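Local coordinates for protein glucoamylase (Thermoanaerobacterium thermosaccharolyticum, PDB 1LF6) that probably hydrolyses terminal alpha-1,4-linked glucose units one after another from the non-reducing ends of glucan chains, releasing beta-D-glucose, at residues 529-534 / 574-579; 595-600 / 638-643. One frame throughout, in Å; residues are numbered along the deposited sequence.

Contact 1: 529-534 / 574-579; sequences KEIVDP and YRYNHD
Asn577 and Val532 share the one direct hydrogen bond between 529-534 and 574-579: Val532 N donates to Asn577 OD1 over 2.8 Å, nearly straight at 159° and lying in the plane of the amide carbonyl. The amide oxygen thus satisfies a backbone N-H of the facing loop. A short side chain with an acceptor at its end suits this position, and the type II turn from Tyr576 to Asp579 presents it. A leucine here would probably leave the N-H of Val532 without its acceptor. A second polar link runs through a water, which donates to Glu530 OE1 and lies 2.7 Å from His578 NE2; the other carboxylate oxygen, Glu530 OE2, is held by the backbone N of Asp527.

Both loops belong to the family 15 catalytic domain, an (alpha/alpha) barrel, and they lie beside its probable catalytic pair. The Asp533 side chain is about 5 Å from the side chain of Glu435, the probable proton acceptor, and that of Arg575 about 6 Å from the side chain of Glu438, the probable proton donor. With CG anti to its backbone N (chi1 -176°), Asp533 carries its carboxylate alongside Arg575 O, where acceptors crowd; its oxygens find donors in Ser535 and Trp437.

Weaker CA-H...O contacts join the backbones, Tyr576 CA to Val532 O at 3.2 Å and Asp533 CA to Arg575 O. Pro534, which has no N-H to satisfy, sets its CD 3.1 Å from that same Arg575 O.

Apolar packing comes from Ile531, whose two branches diverge: CG2 meets Tyr576 CB at 4.1 Å, while CD1 comes in at the edge of the His578 ring, 3.8 Å from CD2.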
ATOM      1  N   LYS A 529      -9.077   5.804  30.986  1.00 16.03           N
ATOM      2  CA  LYS A 529      -8.308   7.013  31.278  1.00 16.55           C
ATOM      3  C   LYS A 529      -6.789   6.853  31.178  1.00 16.87           C
ATOM      4  O   LYS A 529      -6.061   7.844  31.194  1.00 17.41           O
ATOM      5  CB  LYS A 529      -8.693   7.545  32.661  1.00 17.29           C
ATOM      6  CG  LYS A 529     -10.143   8.012  32.744  1.00 17.69           C
ATOM      7  CD  LYS A 529     -10.535   8.357  34.165  1.00 20.69           C
ATOM      8  CE  LYS A 529     -10.609   7.101  35.030  1.00 21.69           C
ATOM      9  NZ  LYS A 529     -10.953   7.446  36.420  1.00 28.83           N
ATOM     10  N   GLU A 530      -6.313   5.616  31.066  1.00 17.56           N
ATOM     11  CA  GLU A 530      -4.876   5.359  30.944  1.00 17.46           C
ATOM     12  C   GLU A 530      -4.433   5.420  29.485  1.00 17.47           C
ATOM     13  O   GLU A 530      -3.237   5.451  29.193  1.00 14.44           O
ATOM     14  CB  GLU A 530      -4.516   3.956  31.450  1.00 19.38           C
ATOM     15  CG  GLU A 530      -4.813   3.634  32.907  1.00 20.37           C
ATOM     16  CD  GLU A 530      -4.402   2.209  33.252  1.00 21.98           C
ATOM     17  OE1 GLU A 530      -3.195   1.902  33.164  1.00 22.87           O
ATOM     18  OE2 GLU A 530      -5.281   1.387  33.600  1.00 22.52           O
ATOM     19  N   ILE A 531      -5.394   5.427  28.570  1.00 15.33           N
ATOM     20  CA  ILE A 531      -5.070   5.400  27.146  1.00 17.09           C
ATOM     21  C   ILE A 531      -5.256   6.692  26.365  1.00 15.41           C
ATOM     22  O   ILE A 531      -6.371   7.216  26.277  1.00 14.72           O
ATOM     23  CB  ILE A 531      -5.906   4.311  26.438  1.00 15.83           C
ATOM     24  CG1 ILE A 531      -5.908   3.023  27.280  1.00 16.77           C
ATOM     25  CG2 ILE A 531      -5.368   4.056  25.049  1.00 14.63           C
ATOM     26  CD1 ILE A 531      -4.535   2.395  27.499  1.00 16.53           C
ATOM     27  N   VAL A 532      -4.164   7.205  25.801  1.00 14.71           N
ATOM     28  CA  VAL A 532      -4.224   8.413  24.982  1.00 13.10           C
ATOM     29  C   VAL A 532      -3.873   8.031  23.545  1.00 14.41           C
ATOM     30  O   VAL A 532      -3.207   7.022  23.308  1.00 14.36           O
ATOM     31  CB  VAL A 532      -3.279   9.537  25.502  1.00 15.31           C
ATOM     32  CG1 VAL A 532      -3.778  10.025  26.851  1.00 16.02           C
ATOM     33  CG2 VAL A 532      -1.839   9.049  25.591  1.00 13.15           C
ATOM     34  N   ASP A 533      -4.329   8.839  22.593  1.00 14.65           N
ATOM     35  CA  ASP A 533      -4.150   8.559  21.169  1.00 14.65           C
ATOM     36  C   ASP A 533      -3.990   9.889  20.417  1.00 14.90           C
ATOM     37  O   ASP A 533      -4.818  10.787  20.553  1.00 17.22           O
ATOM     38  CB  ASP A 533      -5.406   7.812  20.701  1.00 16.77           C
ATOM     39  CG  ASP A 533      -5.337   7.356  19.257  1.00 17.21           C
ATOM     40  OD1 ASP A 533      -4.804   8.101  18.409  1.00 15.40           O
ATOM     41  OD2 ASP A 533      -5.851   6.250  18.971  1.00 16.42           O
ATOM     42  N   PRO A 534      -2.923  10.033  19.611  1.00 15.87           N
ATOM     43  CA  PRO A 534      -2.717  11.285  18.872  1.00 14.57           C
ATOM     44  C   PRO A 534      -3.833  11.626  17.886  1.00 14.53           C
ATOM     45  O   PRO A 534      -3.882  12.738  17.361  1.00 14.93           O
ATOM     46  CB  PRO A 534      -1.374  11.066  18.183  1.00 16.48           C
ATOM     47  CG  PRO A 534      -1.297   9.597  18.041  1.00 19.19           C
ATOM     48  CD  PRO A 534      -1.828   9.086  19.345  1.00 15.81           C
ATOM     49  N   TYR A 574       3.405   6.672  18.636  1.00 16.45           N
ATOM     50  CA  TYR A 574       2.707   5.380  18.592  1.00 15.04           C
ATOM     51  C   TYR A 574       1.244   5.790  18.415  1.00 13.85           C
ATOM     52  O   TYR A 574       0.889   6.939  18.687  1.00 14.39           O
ATOM     53  CB  TYR A 574       2.812   4.635  19.927  1.00 15.57           C
ATOM     54  CG  TYR A 574       4.190   4.153  20.306  1.00 15.99           C
ATOM     55  CD1 TYR A 574       4.699   2.967  19.788  1.00 15.97           C
ATOM     56  CD2 TYR A 574       4.981   4.877  21.203  1.00 16.33           C
ATOM     57  CE1 TYR A 574       5.960   2.506  20.153  1.00 18.30           C
ATOM     58  CE2 TYR A 574       6.246   4.427  21.574  1.00 16.00           C
ATOM     59  CZ  TYR A 574       6.727   3.241  21.046  1.00 18.73           C
ATOM     60  OH  TYR A 574       7.971   2.783  21.418  1.00 20.47           O
ATOM     61  N   ARG A 575       0.400   4.858  17.990  1.00 13.42           N
ATOM     62  CA  ARG A 575      -1.027   5.142  17.809  1.00 14.77           C
ATOM     63  C   ARG A 575      -1.699   5.386  19.164  1.00 14.18           C
ATOM     64  O   ARG A 575      -2.656   6.149  19.259  1.00 13.64           O
ATOM     65  CB  ARG A 575      -1.726   3.965  17.131  1.00 15.09           C
ATOM     66  CG  ARG A 575      -1.067   3.482  15.860  1.00 17.89           C
ATOM     67  CD  ARG A 575      -1.433   2.016  15.631  1.00 18.72           C
ATOM     68  NE  ARG A 575      -2.661   1.828  14.895  1.00 22.17           N
ATOM     69  CZ  ARG A 575      -3.381   0.709  14.913  1.00 19.73           C
ATOM     70  NH1 ARG A 575      -4.491   0.626  14.194  1.00 20.04           N
ATOM     71  NH2 ARG A 575      -3.015  -0.312  15.670  1.00 18.92           N
ATOM     72  N   TYR A 576      -1.202   4.708  20.198  1.00 13.59           N
ATOM     73  CA  TYR A 576      -1.723   4.834  21.568  1.00 13.01           C
ATOM     74  C   TYR A 576      -0.901   3.928  22.478  1.00 13.59           C
ATOM     75  O   TYR A 576      -0.224   3.022  21.995  1.00 11.04           O
ATOM     76  CB  TYR A 576      -3.206   4.437  21.629  1.00 14.15           C
ATOM     77  CG  TYR A 576      -3.509   3.048  21.105  1.00 13.91           C
ATOM     78  CD1 TYR A 576      -3.327   1.917  21.909  1.00 13.38           C
ATOM     79  CD2 TYR A 576      -3.955   2.859  19.797  1.00 11.96           C
ATOM     80  CE1 TYR A 576      -3.581   0.638  21.422  1.00  9.53           C
ATOM     81  CE2 TYR A 576      -4.211   1.577  19.299  1.00 12.13           C
ATOM     82  CZ  TYR A 576      -4.021   0.476  20.119  1.00 12.37           C
ATOM     83  OH  TYR A 576      -4.262  -0.786  19.626  1.00 11.95           O
ATOM     84  N   ASN A 577      -0.952   4.164  23.787  1.00 14.88           N
ATOM     85  CA  ASN A 577      -0.177   3.342  24.717  1.00 17.65           C
ATOM     86  C   ASN A 577      -0.635   1.892  24.696  1.00 17.14           C
ATOM     87  O   ASN A 577      -1.832   1.613  24.632  1.00 16.76           O
ATOM     88  CB  ASN A 577      -0.301   3.855  26.162  1.00 21.40           C
ATOM     89  CG  ASN A 577      -0.859   5.251  26.249  1.00 23.53           C
ATOM     90  OD1 ASN A 577      -1.970   5.518  25.793  1.00 23.12           O
ATOM     91  ND2 ASN A 577      -0.087   6.158  26.847  1.00 28.18           N
ATOM     92  N   HIS A 578       0.332   0.982  24.753  1.00 17.14           N
ATOM     93  CA  HIS A 578       0.082  -0.457  24.779  1.00 16.68           C
ATOM     94  C   HIS A 578      -0.394  -1.054  23.463  1.00 17.37           C
ATOM     95  O   HIS A 578      -0.931  -2.161  23.431  1.00 16.99           O
ATOM     96  CB  HIS A 578      -0.908  -0.786  25.899  1.00 18.80           C
ATOM     97  CG  HIS A 578      -0.514  -0.212  27.225  1.00 19.99           C
ATOM     98  ND1 HIS A 578       0.653  -0.559  27.867  1.00 17.25           N
ATOM     99  CD2 HIS A 578      -1.111   0.720  28.008  1.00 18.19           C
ATOM    100  CE1 HIS A 578       0.763   0.134  28.987  1.00 20.16           C
ATOM    101  NE2 HIS A 578      -0.295   0.917  29.096  1.00 21.02           N
ATOM    102  N   ASP A 579      -0.192  -0.319  22.376  1.00 16.15           N
ATOM    103  CA  ASP A 579      -0.582  -0.797  21.055  1.00 14.70           C
ATOM    104  C   ASP A 579       0.227  -2.067  20.801  1.00 14.78           C
ATOM    105  O   ASP A 579       1.436  -2.098  21.036  1.00 13.84           O
ATOM    106  CB  ASP A 579      -0.259   0.271  20.003  1.00 14.44           C
ATOM    107  CG  ASP A 579      -0.632  -0.154  18.589  1.00 14.71           C
ATOM    108  OD1 ASP A 579      -1.245  -1.228  18.410  1.00 11.40           O
ATOM    109  OD2 ASP A 579      -0.312   0.607  17.649  1.00 15.09           O
TER
HETATM  110  O   HOH W   1      -0.910   2.483  31.235  1.00 31.13           O

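Contact 2: 595-600 / 638-643; sequences KGRLWP and VWEDTG
Arg597 and Glu640 both start with CG anti to their own carbonyl carbon and then bend at chi2, to -67° in the arginine and 91° in the glutamate, and these bends bring guanidinium and carboxylate together. The two planes stand almost perpendicular, 88° apart, with the carboxylate at the guanidinium's edge. Glu640 OE2 accepts from Arg597 NH1 at 3.2 Å through its syn lone pair, in a salt bridge tilted somewhat out of the guanidinium plane, and NH1 makes a weak bond to OE1 as well. One nitrogen therefore serves both oxygens, while Arg597 NH2 turns to Glu583 O and Glu640 OE1 also meets the hydroxyl of Tyr574. Arginine suits a place where several acceptors must be reached in different directions.

Its flat group is also packed on both faces. Trp639 CZ3 sits 3.5 Å above the centre of one guanidinium face, the two planes meeting obliquely; Lys595 CD lies over the opposite face, toward its rim. This packing is likely to restrain the guanidinium from turning.

Beside these groups Leu598 and Val638 form a single antiparallel bridge, a hydrogen-bonded pair in which Val638 N gives to Leu598 O at 2.8 Å and Leu598 N to Val638 O at 3.2 Å. Compact hydrocarbon fits beside it: Val638 CG2 lies 3.8 Å from Leu598 CB, and Leu598 CD2 packs 3.8 Å from Glu640 CG, against the aliphatic part of the glutamate. Further along, Pro600 CD and Val638 CG1 approach end on.

Trp599 takes the N-cap position of helix 600-612, and the Arg597 side chain stands about 7 Å from that of Trp325, a probable substrate-binding residue; the isolated bridge thus joins the loop leading into helix 600-612 to the loop between helices 618-627 and 653-668, near the substrate site of the family 15 (alpha/alpha) barrel.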
ATOM      1  N   LYS A 595       4.132  -5.829  19.298  1.00 21.42           N
ATOM      2  CA  LYS A 595       4.273  -4.480  19.831  1.00 20.94           C
ATOM      3  C   LYS A 595       4.170  -3.431  18.720  1.00 18.41           C
ATOM      4  O   LYS A 595       4.975  -3.419  17.790  1.00 16.38           O
ATOM      5  CB  LYS A 595       5.621  -4.370  20.541  1.00 21.95           C
ATOM      6  CG  LYS A 595       5.809  -3.179  21.452  1.00 27.25           C
ATOM      7  CD  LYS A 595       7.192  -3.294  22.084  1.00 29.94           C
ATOM      8  CE  LYS A 595       7.425  -2.310  23.205  1.00 33.53           C
ATOM      9  NZ  LYS A 595       8.779  -2.539  23.814  1.00 35.56           N
ATOM     10  N   GLY A 596       3.166  -2.566  18.824  1.00 17.40           N
ATOM     11  CA  GLY A 596       2.964  -1.522  17.833  1.00 16.71           C
ATOM     12  C   GLY A 596       4.155  -0.580  17.788  1.00 16.27           C
ATOM     13  O   GLY A 596       4.702  -0.217  18.823  1.00 15.24           O
ATOM     14  N   ARG A 597       4.560  -0.174  16.592  1.00 16.26           N
ATOM     15  CA  ARG A 597       5.708   0.709  16.479  1.00 15.58           C
ATOM     16  C   ARG A 597       5.314   2.128  16.075  1.00 14.60           C
ATOM     17  O   ARG A 597       4.143   2.500  16.164  1.00 14.27           O
ATOM     18  CB  ARG A 597       6.721   0.097  15.506  1.00 13.95           C
ATOM     19  CG  ARG A 597       7.108  -1.344  15.876  1.00 17.13           C
ATOM     20  CD  ARG A 597       7.900  -1.439  17.199  1.00 17.99           C
ATOM     21  NE  ARG A 597       8.110  -2.822  17.635  1.00 18.46           N
ATOM     22  CZ  ARG A 597       8.955  -3.194  18.596  1.00 21.26           C
ATOM     23  NH1 ARG A 597       9.687  -2.292  19.232  1.00 20.40           N
ATOM     24  NH2 ARG A 597       9.064  -4.473  18.932  1.00 20.68           N
ATOM     25  N   LEU A 598       6.293   2.918  15.651  1.00 14.16           N
ATOM     26  CA  LEU A 598       6.071   4.310  15.262  1.00 15.11           C
ATOM     27  C   LEU A 598       5.490   4.466  13.863  1.00 13.64           C
ATOM     28  O   LEU A 598       5.907   3.788  12.932  1.00 14.35           O
ATOM     29  CB  LEU A 598       7.387   5.084  15.362  1.00 16.33           C
ATOM     30  CG  LEU A 598       7.821   5.662  16.718  1.00 20.34           C
ATOM     31  CD1 LEU A 598       7.221   4.892  17.874  1.00 20.96           C
ATOM     32  CD2 LEU A 598       9.343   5.658  16.784  1.00 17.99           C
ATOM     33  N   TRP A 599       4.535   5.380  13.722  1.00 14.78           N
ATOM     34  CA  TRP A 599       3.891   5.613  12.439  1.00 14.05           C
ATOM     35  C   TRP A 599       4.275   6.942  11.805  1.00 12.76           C
ATOM     36  O   TRP A 599       3.897   8.007  12.295  1.00 11.86           O
ATOM     37  CB  TRP A 599       2.367   5.566  12.593  1.00 12.58           C
ATOM     38  CG  TRP A 599       1.810   4.192  12.859  1.00 13.38           C
ATOM     39  CD1 TRP A 599       2.230   3.300  13.805  1.00 13.51           C
ATOM     40  CD2 TRP A 599       0.704   3.576  12.191  1.00 12.53           C
ATOM     41  NE1 TRP A 599       1.453   2.169  13.770  1.00 13.94           N
ATOM     42  CE2 TRP A 599       0.507   2.311  12.789  1.00 13.61           C
ATOM     43  CE3 TRP A 599      -0.141   3.972  11.147  1.00 11.48           C
ATOM     44  CZ2 TRP A 599      -0.503   1.433  12.374  1.00 12.79           C
ATOM     45  CZ3 TRP A 599      -1.148   3.099  10.734  1.00 14.69           C
ATOM     46  CH2 TRP A 599      -1.318   1.841  11.350  1.00 11.46           C
ATOM     47  N   PRO A 600       5.044   6.905  10.708  1.00 14.12           N
ATOM     48  CA  PRO A 600       5.389   8.196  10.108  1.00 14.65           C
ATOM     49  C   PRO A 600       4.107   8.967   9.770  1.00 15.50           C
ATOM     50  O   PRO A 600       4.109  10.193   9.681  1.00 15.61           O
ATOM     51  CB  PRO A 600       6.218   7.810   8.872  1.00 14.66           C
ATOM     52  CG  PRO A 600       6.042   6.311   8.731  1.00 19.84           C
ATOM     53  CD  PRO A 600       5.844   5.816  10.128  1.00 14.98           C
ATOM     54  N   VAL A 638       7.818   2.308  11.575  1.00 15.29           N
ATOM     55  CA  VAL A 638       9.280   2.328  11.636  1.00 14.51           C
ATOM     56  C   VAL A 638       9.731   2.023  13.069  1.00 15.64           C
ATOM     57  O   VAL A 638       8.986   2.257  14.026  1.00 13.47           O
ATOM     58  CB  VAL A 638       9.874   3.710  11.224  1.00 16.34           C
ATOM     59  CG1 VAL A 638       9.502   4.031   9.779  1.00 13.25           C
ATOM     60  CG2 VAL A 638       9.383   4.794  12.172  1.00 12.93           C
ATOM     61  N   TRP A 639      10.951   1.504  13.212  1.00 15.51           N
ATOM     62  CA  TRP A 639      11.508   1.163  14.524  1.00 16.07           C
ATOM     63  C   TRP A 639      11.879   2.398  15.337  1.00 17.28           C
ATOM     64  O   TRP A 639      12.267   3.427  14.777  1.00 18.26           O
ATOM     65  CB  TRP A 639      12.756   0.290  14.362  1.00 17.11           C
ATOM     66  CG  TRP A 639      12.498  -1.047  13.755  1.00 16.07           C
ATOM     67  CD1 TRP A 639      12.676  -1.408  12.451  1.00 18.20           C
ATOM     68  CD2 TRP A 639      12.051  -2.220  14.439  1.00 17.36           C
ATOM     69  NE1 TRP A 639      12.376  -2.738  12.282  1.00 16.47           N
ATOM     70  CE2 TRP A 639      11.990  -3.261  13.489  1.00 16.50           C
ATOM     71  CE3 TRP A 639      11.697  -2.494  15.767  1.00 18.46           C
ATOM     72  CZ2 TRP A 639      11.589  -4.557  13.822  1.00 19.27           C
ATOM     73  CZ3 TRP A 639      11.296  -3.788  16.096  1.00 21.36           C
ATOM     74  CH2 TRP A 639      11.248  -4.801  15.124  1.00 18.86           C
ATOM     75  N   GLU A 640      11.781   2.290  16.659  1.00 17.66           N
ATOM     76  CA  GLU A 640      12.107   3.409  17.541  1.00 17.80           C
ATOM     77  C   GLU A 640      13.598   3.723  17.603  1.00 17.72           C
ATOM     78  O   GLU A 640      13.983   4.886  17.692  1.00 16.67           O
ATOM     79  CB  GLU A 640      11.653   3.145  18.982  1.00 18.24           C
ATOM     80  CG  GLU A 640      10.197   2.820  19.188  1.00 15.89           C
ATOM     81  CD  GLU A 640       9.922   1.337  19.124  1.00 15.74           C
ATOM     82  OE1 GLU A 640       8.987   0.889  19.822  1.00 16.78           O
ATOM     83  OE2 GLU A 640      10.628   0.623  18.378  1.00 14.78           O
ATOM     84  N   ASP A 641      14.434   2.690  17.557  1.00 19.50           N
ATOM     85  CA  ASP A 641      15.876   2.896  17.668  1.00 21.48           C
ATOM     86  C   ASP A 641      16.581   3.429  16.423  1.00 21.05           C
ATOM     87  O   ASP A 641      17.499   4.237  16.529  1.00 19.60           O
ATOM     88  CB  ASP A 641      16.554   1.593  18.138  1.00 23.36           C
ATOM     89  CG  ASP A 641      16.426   0.466  17.132  1.00 23.79           C
ATOM     90  OD1 ASP A 641      15.492   0.502  16.307  1.00 25.91           O
ATOM     91  OD2 ASP A 641      17.254  -0.465  17.180  1.00 22.36           O
ATOM     92  N   THR A 642      16.156   2.995  15.244  1.00 21.74           N
ATOM     93  CA  THR A 642      16.809   3.436  14.011  1.00 22.31           C
ATOM     94  C   THR A 642      15.934   4.277  13.092  1.00 20.20           C
ATOM     95  O   THR A 642      16.434   4.925  12.177  1.00 21.03           O
ATOM     96  CB  THR A 642      17.282   2.241  13.188  1.00 21.04           C
ATOM     97  OG1 THR A 642      16.133   1.510  12.742  1.00 23.34           O
ATOM     98  CG2 THR A 642      18.182   1.332  14.023  1.00 19.95           C
ATOM     99  N   GLY A 643      14.626   4.248  13.315  1.00 21.22           N
ATOM    100  CA  GLY A 643      13.732   5.004  12.463  1.00 16.94           C
ATOM    101  C   GLY A 643      13.598   4.320  11.118  1.00 17.78           C
ATOM    102  O   GLY A 643      13.016   4.880  10.192  1.00 18.95           O
TER

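How the contacts relate
From the N terminus, the chain passes the beta-rich N-terminal domain and much of the helical barrel before 529-534. Contact 1 closes a loop of 39 intervening residues, including helices 538-541 and 550-562 and the strands 564-567 and 570-573. Only after 574-579 does 595-600 open contact 2, whose 37 intervening residues hold most of helix 600-612 and all of 618-627. The closures follow in series, neither nesting nor crossing, yet they touch: Asp579 O probably accepts a hydrogen bond from Gly596 N, and Arg575 packs on Trp599. One long loop, from strand 570-573 to helix 600-612, carries a segment of each contact and so ties the loop after strand 524-527 to that after helix 618-627.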